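Local coordinates for uncharacterized protein YPL067C (Saccharomyces cerevisiae, PDB 5KCI) that is of unknown function but is thought to be related to histidine triad proteins and may bear on amyloid toxicity, at residues E24-G29 with H148-V153; L105-K110 with A128-F133; E157-S160 with F165-H168. All coordinates share one frame; numbering follows the deposited sequence.

Contact 1 of 3, residues E24-G29 with H148-V153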
ATOM      1  N   GLU A  24      10.711 -12.344  -4.686  1.00 35.08           N
ATOM      2  CA  GLU A  24      10.415 -13.761  -4.872  1.00 43.00           C
ATOM      3  C   GLU A  24       9.176 -14.166  -4.083  1.00 36.45           C
ATOM      4  O   GLU A  24       8.327 -14.913  -4.583  1.00 38.26           O
ATOM      5  CB  GLU A  24      11.617 -14.610  -4.454  1.00 72.32           C
ATOM      6  CG  GLU A  24      12.808 -14.525  -5.400  1.00 89.89           C
ATOM      7  CD  GLU A  24      14.074 -15.145  -4.816  1.00 99.80           C
ATOM      8  OE1 GLU A  24      13.980 -15.856  -3.790  1.00 98.70           O
ATOM      9  OE2 GLU A  24      15.165 -14.912  -5.381  1.00 97.51           O
ATOM     10  N   ILE A  25       9.060 -13.681  -2.846  1.00 28.26           N
ATOM     11  CA  ILE A  25       7.879 -13.964  -2.026  1.00 33.21           C
ATOM     12  C   ILE A  25       6.615 -13.412  -2.675  1.00 33.78           C
ATOM     13  O   ILE A  25       5.572 -14.083  -2.704  1.00 30.66           O
ATOM     14  CB  ILE A  25       8.094 -13.403  -0.609  1.00 31.12           C
ATOM     15  CG1 ILE A  25       9.200 -14.194   0.097  1.00 33.86           C
ATOM     16  CG2 ILE A  25       6.791 -13.449   0.221  1.00 30.17           C
ATOM     17  CD1 ILE A  25       9.724 -13.550   1.378  1.00 36.51           C
ATOM     18  N   ILE A  26       6.670 -12.178  -3.187  1.00 27.53           N
ATOM     19  CA  ILE A  26       5.477 -11.595  -3.796  1.00 31.83           C
ATOM     20  C   ILE A  26       5.085 -12.391  -5.036  1.00 28.46           C
ATOM     21  O   ILE A  26       3.896 -12.671  -5.278  1.00 26.85           O
ATOM     22  CB  ILE A  26       5.724 -10.109  -4.114  1.00 25.90           C
ATOM     23  CG1 ILE A  26       5.742  -9.285  -2.825  1.00 23.19           C
ATOM     24  CG2 ILE A  26       4.662  -9.558  -5.051  1.00 28.71           C
ATOM     25  CD1 ILE A  26       6.223  -7.828  -3.037  1.00 27.64           C
ATOM     26  N   GLU A  27       6.086 -12.786  -5.820  1.00 32.38           N
ATOM     27  CA  GLU A  27       5.869 -13.571  -7.028  1.00 41.63           C
ATOM     28  C   GLU A  27       5.273 -14.936  -6.713  1.00 33.35           C
ATOM     29  O   GLU A  27       4.399 -15.419  -7.438  1.00 32.67           O
ATOM     30  CB  GLU A  27       7.205 -13.732  -7.761  1.00 58.83           C
ATOM     31  CG  GLU A  27       7.188 -14.648  -8.972  1.00 71.44           C
ATOM     32  CD  GLU A  27       6.440 -14.064 -10.149  1.00 80.70           C
ATOM     33  OE1 GLU A  27       6.005 -12.894 -10.070  1.00 76.21           O
ATOM     34  OE2 GLU A  27       6.285 -14.780 -11.161  1.00 86.42           O
ATOM     35  N   SER A  28       5.768 -15.598  -5.674  1.00 34.64           N
ATOM     36  CA  SER A  28       5.231 -16.905  -5.314  1.00 38.99           C
ATOM     37  C   SER A  28       3.880 -16.806  -4.629  1.00 35.49           C
ATOM     38  O   SER A  28       3.183 -17.823  -4.515  1.00 33.07           O
ATOM     39  CB  SER A  28       6.221 -17.643  -4.406  1.00 39.88           C
ATOM     40  OG  SER A  28       6.349 -16.990  -3.160  1.00 35.42           O
ATOM     41  N   GLY A  29       3.482 -15.616  -4.192  1.00 30.04           N
ATOM     42  CA  GLY A  29       2.230 -15.457  -3.468  1.00 29.91           C
ATOM     43  C   GLY A  29       2.294 -15.925  -2.034  1.00 29.27           C
ATOM     44  O   GLY A  29       1.246 -16.017  -1.378  1.00 28.88           O
ATOM     45  N   HIS A 148      12.575  -1.165  -8.295  1.00 22.65           N
ATOM     46  CA  HIS A 148      12.599  -0.950  -6.859  1.00 20.47           C
ATOM     47  C   HIS A 148      11.249  -0.479  -6.337  1.00 22.00           C
ATOM     48  O   HIS A 148      11.159   0.178  -5.297  1.00 24.89           O
ATOM     49  CB  HIS A 148      13.708   0.041  -6.511  1.00 23.76           C
ATOM     50  CG  HIS A 148      15.061  -0.575  -6.592  1.00 24.48           C
ATOM     51  ND1 HIS A 148      16.237   0.146  -6.455  1.00 25.22           N
ATOM     52  CD2 HIS A 148      15.425  -1.863  -6.783  1.00 31.12           C
ATOM     53  CE1 HIS A 148      17.262  -0.682  -6.566  1.00 28.65           C
ATOM     54  NE2 HIS A 148      16.799  -1.905  -6.763  1.00 33.80           N
ATOM     55  N   VAL A 149      10.193  -0.843  -7.058  1.00 22.31           N
ATOM     56  CA  VAL A 149       8.830  -0.696  -6.580  1.00 21.35           C
ATOM     57  C   VAL A 149       8.186  -2.074  -6.603  1.00 20.71           C
ATOM     58  O   VAL A 149       8.245  -2.768  -7.626  1.00 26.41           O
ATOM     59  CB  VAL A 149       8.012   0.264  -7.458  1.00 22.44           C
ATOM     60  CG1 VAL A 149       6.587   0.447  -6.859  1.00 26.53           C
ATOM     61  CG2 VAL A 149       8.704   1.601  -7.597  1.00 23.03           C
ATOM     62  N   ALA A 150       7.539  -2.453  -5.503  1.00 22.33           N
ATOM     63  CA  ALA A 150       6.775  -3.693  -5.485  1.00 25.64           C
ATOM     64  C   ALA A 150       5.490  -3.454  -4.721  1.00 24.84           C
ATOM     65  O   ALA A 150       5.372  -2.498  -3.960  1.00 23.51           O
ATOM     66  CB  ALA A 150       7.553  -4.843  -4.823  1.00 29.45           C
ATOM     67  N   TRP A 151       4.534  -4.362  -4.893  1.00 24.20           N
ATOM     68  CA  TRP A 151       3.284  -4.190  -4.174  1.00 24.33           C
ATOM     69  C   TRP A 151       2.624  -5.544  -3.986  1.00 22.37           C
ATOM     70  O   TRP A 151       2.879  -6.492  -4.735  1.00 25.34           O
ATOM     71  CB  TRP A 151       2.327  -3.221  -4.895  1.00 27.15           C
ATOM     72  CG  TRP A 151       1.791  -3.704  -6.206  1.00 22.93           C
ATOM     73  CD1 TRP A 151       2.348  -3.519  -7.447  1.00 26.00           C
ATOM     74  CD2 TRP A 151       0.564  -4.440  -6.427  1.00 20.59           C
ATOM     75  NE1 TRP A 151       1.556  -4.102  -8.412  1.00 27.75           N
ATOM     76  CE2 TRP A 151       0.460  -4.666  -7.815  1.00 29.95           C
ATOM     77  CE3 TRP A 151      -0.433  -4.927  -5.584  1.00 28.03           C
ATOM     78  CZ2 TRP A 151      -0.621  -5.363  -8.394  1.00 31.16           C
ATOM     79  CZ3 TRP A 151      -1.519  -5.629  -6.165  1.00 34.05           C
ATOM     80  CH2 TRP A 151      -1.593  -5.832  -7.550  1.00 33.29           C
ATOM     81  N   PHE A 152       1.792  -5.618  -2.943  1.00 22.73           N
ATOM     82  CA  PHE A 152       0.990  -6.805  -2.718  1.00 22.25           C
ATOM     83  C   PHE A 152      -0.250  -6.418  -1.944  1.00 24.20           C
ATOM     84  O   PHE A 152      -0.292  -5.409  -1.242  1.00 27.15           O
ATOM     85  CB  PHE A 152       1.724  -7.893  -1.938  1.00 21.39           C
ATOM     86  CG  PHE A 152       2.217  -7.450  -0.585  1.00 26.90           C
ATOM     87  CD1 PHE A 152       3.423  -6.751  -0.441  1.00 27.07           C
ATOM     88  CD2 PHE A 152       1.513  -7.773   0.555  1.00 27.87           C
ATOM     89  CE1 PHE A 152       3.854  -6.360   0.801  1.00 23.05           C
ATOM     90  CE2 PHE A 152       1.941  -7.380   1.808  1.00 29.32           C
ATOM     91  CZ  PHE A 152       3.113  -6.684   1.945  1.00 30.05           C
ATOM     92  N   VAL A 153      -1.252  -7.280  -2.055  1.00 25.38           N
ATOM     93  CA  VAL A 153      -2.475  -7.135  -1.298  1.00 22.07           C
ATOM     94  C   VAL A 153      -2.628  -8.389  -0.450  1.00 22.55           C
ATOM     95  O   VAL A 153      -2.653  -9.501  -0.987  1.00 28.17           O
ATOM     96  CB  VAL A 153      -3.691  -6.959  -2.224  1.00 25.27           C
ATOM     97  CG1 VAL A 153      -4.953  -6.984  -1.413  1.00 30.97           C
ATOM     98  CG2 VAL A 153      -3.557  -5.637  -2.984  1.00 25.10           C
TER

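Contact 2 of 3, residues L105-K110 with A128-F133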
ATOM      1  N   LEU A 105       4.770   1.504   2.436  1.00 22.71           N
ATOM      2  CA  LEU A 105       3.623   2.400   2.335  1.00 24.12           C
ATOM      3  C   LEU A 105       2.355   1.579   2.192  1.00 23.80           C
ATOM      4  O   LEU A 105       2.407   0.397   1.875  1.00 24.29           O
ATOM      5  CB  LEU A 105       3.736   3.347   1.135  1.00 26.07           C
ATOM      6  CG  LEU A 105       5.033   4.139   1.001  1.00 28.44           C
ATOM      7  CD1 LEU A 105       4.982   5.017  -0.245  1.00 26.55           C
ATOM      8  CD2 LEU A 105       5.265   4.991   2.246  1.00 28.84           C
ATOM      9  N   VAL A 106       1.222   2.238   2.430  1.00 24.63           N
ATOM     10  CA  VAL A 106      -0.102   1.650   2.256  1.00 21.28           C
ATOM     11  C   VAL A 106      -0.882   2.572   1.345  1.00 22.38           C
ATOM     12  O   VAL A 106      -0.943   3.779   1.586  1.00 26.89           O
ATOM     13  CB  VAL A 106      -0.844   1.454   3.586  1.00 23.39           C
ATOM     14  CG1 VAL A 106      -2.242   0.792   3.322  1.00 29.67           C
ATOM     15  CG2 VAL A 106      -0.015   0.610   4.535  1.00 28.14           C
ATOM     16  N   LEU A 107      -1.460   2.000   0.304  1.00 23.22           N
ATOM     17  CA  LEU A 107      -2.304   2.683  -0.652  1.00 25.35           C
ATOM     18  C   LEU A 107      -3.747   2.221  -0.479  1.00 25.63           C
ATOM     19  O   LEU A 107      -4.087   1.098  -0.845  1.00 26.54           O
ATOM     20  CB  LEU A 107      -1.837   2.364  -2.071  1.00 25.22           C
ATOM     21  CG  LEU A 107      -2.712   2.823  -3.226  1.00 27.63           C
ATOM     22  CD1 LEU A 107      -2.809   4.342  -3.269  1.00 27.27           C
ATOM     23  CD2 LEU A 107      -2.114   2.280  -4.550  1.00 29.59           C
ATOM     24  N   TRP A 108      -4.577   3.117   0.019  1.00 23.36           N
ATOM     25  CA  TRP A 108      -6.005   2.897   0.229  1.00 22.56           C
ATOM     26  C   TRP A 108      -6.776   3.341  -1.008  1.00 23.07           C
ATOM     27  O   TRP A 108      -6.469   4.377  -1.615  1.00 25.50           O
ATOM     28  CB  TRP A 108      -6.482   3.683   1.451  1.00 23.29           C
ATOM     29  CG  TRP A 108      -5.820   3.283   2.701  1.00 25.24           C
ATOM     30  CD1 TRP A 108      -4.679   3.821   3.240  1.00 24.36           C
ATOM     31  CD2 TRP A 108      -6.226   2.233   3.568  1.00 25.50           C
ATOM     32  NE1 TRP A 108      -4.371   3.170   4.422  1.00 26.44           N
ATOM     33  CE2 TRP A 108      -5.313   2.197   4.643  1.00 24.79           C
ATOM     34  CE3 TRP A 108      -7.299   1.327   3.557  1.00 23.86           C
ATOM     35  CZ2 TRP A 108      -5.432   1.270   5.682  1.00 30.51           C
ATOM     36  CZ3 TRP A 108      -7.409   0.419   4.584  1.00 28.40           C
ATOM     37  CH2 TRP A 108      -6.487   0.384   5.624  1.00 30.25           C
ATOM     38  N   SER A 109      -7.804   2.567  -1.371  1.00 26.65           N
ATOM     39  CA  SER A 109      -8.622   2.903  -2.528  1.00 30.33           C
ATOM     40  C   SER A 109     -10.111   2.757  -2.203  1.00 29.17           C
ATOM     41  O   SER A 109     -10.522   1.731  -1.673  1.00 25.59           O
ATOM     42  CB  SER A 109      -8.293   2.008  -3.727  1.00 29.13           C
ATOM     43  OG  SER A 109      -9.089   2.349  -4.849  1.00 26.49           O
ATOM     44  N   LYS A 110     -10.884   3.794  -2.522  1.00 31.27           N
ATOM     45  CA  LYS A 110     -12.341   3.763  -2.395  1.00 35.88           C
ATOM     46  C   LYS A 110     -12.957   2.723  -3.311  1.00 36.81           C
ATOM     47  O   LYS A 110     -14.032   2.190  -3.017  1.00 33.56           O
ATOM     48  CB  LYS A 110     -12.921   5.133  -2.744  1.00 45.82           C
ATOM     49  CG  LYS A 110     -13.066   6.129  -1.622  1.00 51.53           C
ATOM     50  CD  LYS A 110     -14.075   7.218  -2.017  1.00 50.57           C
ATOM     51  CE  LYS A 110     -13.801   8.554  -1.322  1.00 57.67           C
ATOM     52  NZ  LYS A 110     -14.248   9.736  -2.124  1.00 66.70           N
ATOM     53  N   ALA A 128      -3.426  -5.469 -13.535  1.00 29.94           N
ATOM     54  CA  ALA A 128      -2.952  -4.590 -14.597  1.00 29.71           C
ATOM     55  C   ALA A 128      -3.251  -3.137 -14.263  1.00 27.76           C
ATOM     56  O   ALA A 128      -2.423  -2.254 -14.522  1.00 31.26           O
ATOM     57  CB  ALA A 128      -3.595  -4.974 -15.939  1.00 35.92           C
ATOM     58  N   ARG A 129      -4.436  -2.872 -13.696  1.00 29.75           N
ATOM     59  CA  ARG A 129      -4.791  -1.509 -13.301  1.00 32.00           C
ATOM     60  C   ARG A 129      -3.875  -0.979 -12.208  1.00 27.74           C
ATOM     61  O   ARG A 129      -3.401   0.170 -12.282  1.00 28.80           O
ATOM     62  CB  ARG A 129      -6.239  -1.449 -12.827  1.00 32.50           C
ATOM     63  CG  ARG A 129      -6.726  -0.047 -12.459  1.00 30.84           C
ATOM     64  CD  ARG A 129      -6.840   0.862 -13.678  1.00 30.75           C
ATOM     65  NE  ARG A 129      -7.381   2.176 -13.327  1.00 36.22           N
ATOM     66  CZ  ARG A 129      -7.362   3.241 -14.120  1.00 34.30           C
ATOM     67  NH1 ARG A 129      -6.802   3.183 -15.325  1.00 33.89           N
ATOM     68  NH2 ARG A 129      -7.879   4.387 -13.702  1.00 33.17           N
ATOM     69  N   MET A 130      -3.620  -1.791 -11.172  1.00 23.64           N
ATOM     70  CA  MET A 130      -2.692  -1.352 -10.131  1.00 27.19           C
ATOM     71  C   MET A 130      -1.321  -1.053 -10.723  1.00 27.89           C
ATOM     72  O   MET A 130      -0.683  -0.030 -10.403  1.00 24.48           O
ATOM     73  CB  MET A 130      -2.574  -2.427  -9.050  1.00 28.71           C
ATOM     74  CG  MET A 130      -1.594  -2.062  -7.945  1.00 33.39           C
ATOM     75  SD  MET A 130      -2.049  -0.560  -7.047  1.00 35.02           S
ATOM     76  CE  MET A 130      -3.480  -1.225  -6.252  1.00 39.61           C
ATOM     77  N   ASN A 131      -0.837  -1.956 -11.566  1.00 26.44           N
ATOM     78  CA  ASN A 131       0.471  -1.756 -12.185  1.00 25.57           C
ATOM     79  C   ASN A 131       0.521  -0.460 -12.985  1.00 34.06           C
ATOM     80  O   ASN A 131       1.487   0.315 -12.871  1.00 30.61           O
ATOM     81  CB  ASN A 131       0.822  -2.974 -13.044  1.00 33.71           C
ATOM     82  CG  ASN A 131       1.310  -4.142 -12.211  1.00 38.95           C
ATOM     83  OD1 ASN A 131       1.933  -3.958 -11.162  1.00 37.28           O
ATOM     84  ND2 ASN A 131       1.079  -5.344 -12.699  1.00 38.04           N
ATOM     85  N   ALA A 132      -0.502  -0.201 -13.800  1.00 27.49           N
ATOM     86  CA  ALA A 132      -0.535   1.024 -14.591  1.00 30.62           C
ATOM     87  C   ALA A 132      -0.518   2.254 -13.701  1.00 23.49           C
ATOM     88  O   ALA A 132       0.168   3.254 -14.005  1.00 26.15           O
ATOM     89  CB  ALA A 132      -1.772   1.033 -15.480  1.00 28.93           C
ATOM     90  N   PHE A 133      -1.240   2.190 -12.588  1.00 24.18           N
ATOM     91  CA  PHE A 133      -1.300   3.310 -11.666  1.00 22.77           C
ATOM     92  C   PHE A 133       0.076   3.625 -11.116  1.00 22.25           C
ATOM     93  O   PHE A 133       0.506   4.784 -11.118  1.00 27.64           O
ATOM     94  CB  PHE A 133      -2.235   3.007 -10.510  1.00 22.55           C
ATOM     95  CG  PHE A 133      -2.326   4.112  -9.497  1.00 31.23           C
ATOM     96  CD1 PHE A 133      -2.766   5.372  -9.857  1.00 35.96           C
ATOM     97  CD2 PHE A 133      -1.959   3.888  -8.177  1.00 28.02           C
ATOM     98  CE1 PHE A 133      -2.854   6.401  -8.904  1.00 29.40           C
ATOM     99  CE2 PHE A 133      -2.060   4.890  -7.230  1.00 28.41           C
ATOM    100  CZ  PHE A 133      -2.521   6.149  -7.594  1.00 29.17           C
TER

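Contact 3 of 3, residues E157-S160 with F165-H168. With SO4 (sulfate ion), chain D.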
ATOM      1  N   GLU A 157      -7.376 -14.164   4.662  1.00 30.81           N
ATOM      2  CA  GLU A 157      -7.011 -14.761   5.940  1.00 31.16           C
ATOM      3  C   GLU A 157      -5.874 -14.012   6.627  1.00 38.59           C
ATOM      4  O   GLU A 157      -5.548 -14.345   7.772  1.00 37.71           O
ATOM      5  CB  GLU A 157      -6.616 -16.240   5.777  1.00 33.88           C
ATOM      6  CG  GLU A 157      -5.347 -16.483   4.954  1.00 31.87           C
ATOM      7  CD  GLU A 157      -5.544 -16.429   3.461  1.00 31.61           C
ATOM      8  OE1 GLU A 157      -6.691 -16.206   2.998  1.00 31.97           O
ATOM      9  OE2 GLU A 157      -4.537 -16.628   2.741  1.00 31.21           O
ATOM     10  N   LEU A 158      -5.290 -13.014   5.970  1.00 34.36           N
ATOM     11  CA  LEU A 158      -4.176 -12.245   6.518  1.00 40.93           C
ATOM     12  C   LEU A 158      -4.502 -10.784   6.793  1.00 41.98           C
ATOM     13  O   LEU A 158      -3.700 -10.113   7.441  1.00 41.39           O
ATOM     14  CB  LEU A 158      -2.980 -12.263   5.555  1.00 33.66           C
ATOM     15  CG  LEU A 158      -2.311 -13.572   5.163  1.00 36.78           C
ATOM     16  CD1 LEU A 158      -1.222 -13.267   4.099  1.00 39.22           C
ATOM     17  CD2 LEU A 158      -1.746 -14.274   6.398  1.00 38.97           C
ATOM     18  N   GLN A 159      -5.618 -10.261   6.302  1.00 32.27           N
ATOM     19  CA  GLN A 159      -5.812  -8.821   6.247  1.00 36.02           C
ATOM     20  C   GLN A 159      -6.612  -8.338   7.449  1.00 42.96           C
ATOM     21  O   GLN A 159      -7.290  -9.108   8.133  1.00 43.53           O
ATOM     22  CB  GLN A 159      -6.525  -8.412   4.952  1.00 38.82           C
ATOM     23  CG  GLN A 159      -7.959  -8.904   4.883  1.00 50.82           C
ATOM     24  CD  GLN A 159      -8.733  -8.396   3.674  1.00 49.58           C
ATOM     25  OE1 GLN A 159      -8.356  -7.408   3.023  1.00 39.43           O
ATOM     26  NE2 GLN A 159      -9.841  -9.080   3.370  1.00 37.81           N
ATOM     27  N   SER A 160      -6.525  -7.041   7.696  1.00 43.61           N
ATOM     28  CA  SER A 160      -7.493  -6.344   8.527  1.00 40.05           C
ATOM     29  C   SER A 160      -8.159  -5.276   7.677  1.00 35.19           C
ATOM     30  O   SER A 160      -7.775  -5.039   6.531  1.00 45.08           O
ATOM     31  CB  SER A 160      -6.818  -5.742   9.759  1.00 45.30           C
ATOM     32  OG  SER A 160      -6.277  -6.779  10.543  1.00 51.30           O
ATOM     33  N   PHE A 165     -10.296  -1.397   0.350  1.00 32.06           N
ATOM     34  CA  PHE A 165      -9.135  -1.915  -0.357  1.00 27.12           C
ATOM     35  C   PHE A 165      -7.868  -1.187   0.078  1.00 23.34           C
ATOM     36  O   PHE A 165      -7.834   0.044   0.148  1.00 27.54           O
ATOM     37  CB  PHE A 165      -9.314  -1.759  -1.857  1.00 30.44           C
ATOM     38  CG  PHE A 165      -8.123  -2.238  -2.648  1.00 27.83           C
ATOM     39  CD1 PHE A 165      -8.059  -3.547  -3.106  1.00 32.72           C
ATOM     40  CD2 PHE A 165      -7.067  -1.395  -2.899  1.00 28.77           C
ATOM     41  CE1 PHE A 165      -6.940  -3.990  -3.814  1.00 29.42           C
ATOM     42  CE2 PHE A 165      -5.956  -1.846  -3.610  1.00 37.54           C
ATOM     43  CZ  PHE A 165      -5.918  -3.150  -4.073  1.00 32.77           C
ATOM     44  N   HIS A 166      -6.829  -1.951   0.381  1.00 23.95           N
ATOM     45  CA  HIS A 166      -5.515  -1.363   0.575  1.00 29.35           C
ATOM     46  C   HIS A 166      -4.449  -2.312   0.065  1.00 24.79           C
ATOM     47  O   HIS A 166      -4.555  -3.536   0.229  1.00 25.80           O
ATOM     48  CB  HIS A 166      -5.227  -1.014   2.033  1.00 22.77           C
ATOM     49  CG  HIS A 166      -5.514  -2.118   3.002  1.00 25.96           C
ATOM     50  ND1 HIS A 166      -6.793  -2.551   3.277  1.00 28.61           N
ATOM     51  CD2 HIS A 166      -4.692  -2.848   3.795  1.00 26.67           C
ATOM     52  CE1 HIS A 166      -6.746  -3.526   4.168  1.00 26.41           C
ATOM     53  NE2 HIS A 166      -5.480  -3.721   4.502  1.00 30.31           N
ATOM     54  N   ALA A 167      -3.454  -1.713  -0.589  1.00 27.69           N
ATOM     55  CA  ALA A 167      -2.295  -2.401  -1.112  1.00 23.44           C
ATOM     56  C   ALA A 167      -1.070  -1.945  -0.340  1.00 27.27           C
ATOM     57  O   ALA A 167      -0.954  -0.778   0.041  1.00 26.22           O
ATOM     58  CB  ALA A 167      -2.089  -2.122  -2.614  1.00 21.50           C
ATOM     59  N   HIS A 168      -0.173  -2.876  -0.102  1.00 23.33           N
ATOM     60  CA  HIS A 168       1.135  -2.578   0.453  1.00 23.11           C
ATOM     61  C   HIS A 168       2.066  -2.230  -0.704  1.00 19.09           C
ATOM     62  O   HIS A 168       2.214  -3.013  -1.643  1.00 20.73           O
ATOM     63  CB  HIS A 168       1.631  -3.761   1.272  1.00 26.20           C
ATOM     64  CG  HIS A 168       0.751  -4.070   2.436  1.00 25.71           C
ATOM     65  ND1 HIS A 168       0.966  -3.528   3.679  1.00 23.64           N
ATOM     66  CD2 HIS A 168      -0.398  -4.790   2.530  1.00 28.87           C
ATOM     67  CE1 HIS A 168       0.017  -3.933   4.509  1.00 28.16           C
ATOM     68  NE2 HIS A 168      -0.820  -4.702   3.837  1.00 24.02           N
TER
HETATM   69  S   SO4 D 203      -3.413  -5.677   6.229  1.00 42.29           S
HETATM   70  O1  SO4 D 203      -4.781  -5.267   6.627  1.00 43.09           O
HETATM   71  O2  SO4 D 203      -3.229  -5.774   4.792  1.00 39.52           O
HETATM   72  O3  SO4 D 203      -2.437  -4.690   6.739  1.00 51.00           O
HETATM   73  O4  SO4 D 203      -3.112  -6.976   6.818  1.00 48.63           O

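Contact 1 of 3, residues E24-G29 with H148-V153
Ile26 meets Ala150 and Phe152, and so lays the last turn of helix 19-28 against strand 149-152, an outermost strand of the four-stranded antiparallel sheet. The first shell belongs to Ile26 CD1, which stands 3.7 Å from Ala150 CB and 4.0 Å from Phe152 CD1. Two alternate residues of the strand, both with CB directed at the helix, thus share one methyl. The isoleucine chain runs across Phe152 at about a right angle. The other branch goes to the backbone: CG2 lies 3.6 Å from Trp151 O. The torsions explain this division, since CG1 is anti to the carbonyl carbon (chi1 -73°) and the chain then continues extended (chi2 170°), making CD1 the far-reaching tip. Cutting this residue back to an alanine would probably open a gap beside Ala150 CB and Phe152 CD1 and cost the helix segment its side-chain grip on the strand. The two short segment axes pass 9.2 Å apart at 40°, a spacing bridged here by this one isoleucine.

Further out, the Phe152 ring stacks on His168 of the neighbouring strand 165-172, while Trp151 faces the other way, packing on helix 120-135 and bonding through NE1 to Asn131 OD1. The helix that presents Ile26 ends in a Schellman motif: Gly29, with positive phi, is the C-prime residue, its N bonded to Ile26 O at 3.2 Å, and Glu30 N returns to Ile25 O. Ser28 OG adds a 3.0 Å bond to that same Ile25 O, approaching from above the carbonyl plane.

Contact 2 of 3, residues L105-K110 with A128-F133
The CD2 methyl of Leu107 touches both the Met130 sulfur and the Phe133 ring edge of helix 120-135, without any polar bond between the two segments. The leucine CB is directed at the helix, and CG, anti to the backbone N (chi1 171°), continues the chain outward to the fork where contact begins. Of the two branches, CD1 is the more distant, 4.1 Å from Phe133 CE2. CD2 does more: it lies 3.7 Å from Phe133 CE2, near the ring plane. The same CD2 is 3.8 Å from Met130 SD, where leucine and methionine meet tip to tip. Met130 reaches it by folding: the bend at chi2 (61°) carries the sulfur toward the sheet although its CB does not point there, and chi3 (69°) only places CE. The nearest CA atoms, those of Leu107 and Met130, are 10.3 Å apart, so side chains alone span the interval.

All three residues are buried. Phe133 also stacks on Phe81 and meets Tyr87 edge-to-face, Met130 touches Phe165, and Leu107 pairs through its backbone with Ala167, which places the contact between helix 120-135 and the inner strands 102-109 and 165-172.

Contact 3 of 3, residues E157-S160 with F165-H168
Ser160 O and Gln159 OE1 approach His166 directly, beside a sulfate that bridges Ser160 N and His166 NE2. At this surface sulfate site His166 and His168, separated by Ala167 on strand 165-172, form a His-x-His pair consistent with a relationship to histidine triad proteins, although the next alternate position is Leu170. The sulfate probably comes from the crystallisation liquor. Along the loop, Leu158 O comes within 3.3 Å of sulfate O4, two acceptors close together without a hydrogen bond. Gln159 follows: its CG sits between the backbone N and the carbonyl carbon (chi1 67°), and the extended chain beyond carries OE1 to 4.4 Å from His166 CE1, oblique to the ring. Ser160 then supplies a real bond, its N donating to sulfate O1 at 2.7 Å and 164°. Its own O lies 3.0 Å from His166 CE1 at the ring edge, a close approach but not a hydrogen bond.

His166 NE2 donates to the same O1, also at 2.7 Å, and Asn154 ND2 provides a further bond to the ion. His168 ND1 is hydrogen-bonded to His104 NE2, which probably fixes the ring's rotation, and His168 NE2 donates to sulfate O2 at 2.8 Å, nearly straight at 172°.

In the fold
From the N terminus, helix 19-28 opens the longest loop, which contact 1 closes more than a hundred residues later at strand 149-152. Contact 2 is nested inside it, joining strand 102-109 to helix 120-135 across 17 intervening residues. Contact 3, in series after contact 1, closes a short loop of four residues, joining the connection that follows strand 149-152 to strand 165-172. That last strand ties all three: Phe152 O bonds to His168 N on one side, and Ser109 N to Phe165 O on the other. Helices 19-28 and 120-135 reach the sheet from different sides, as Phe152 and Trp151 point alternately toward and away from helix 19-28.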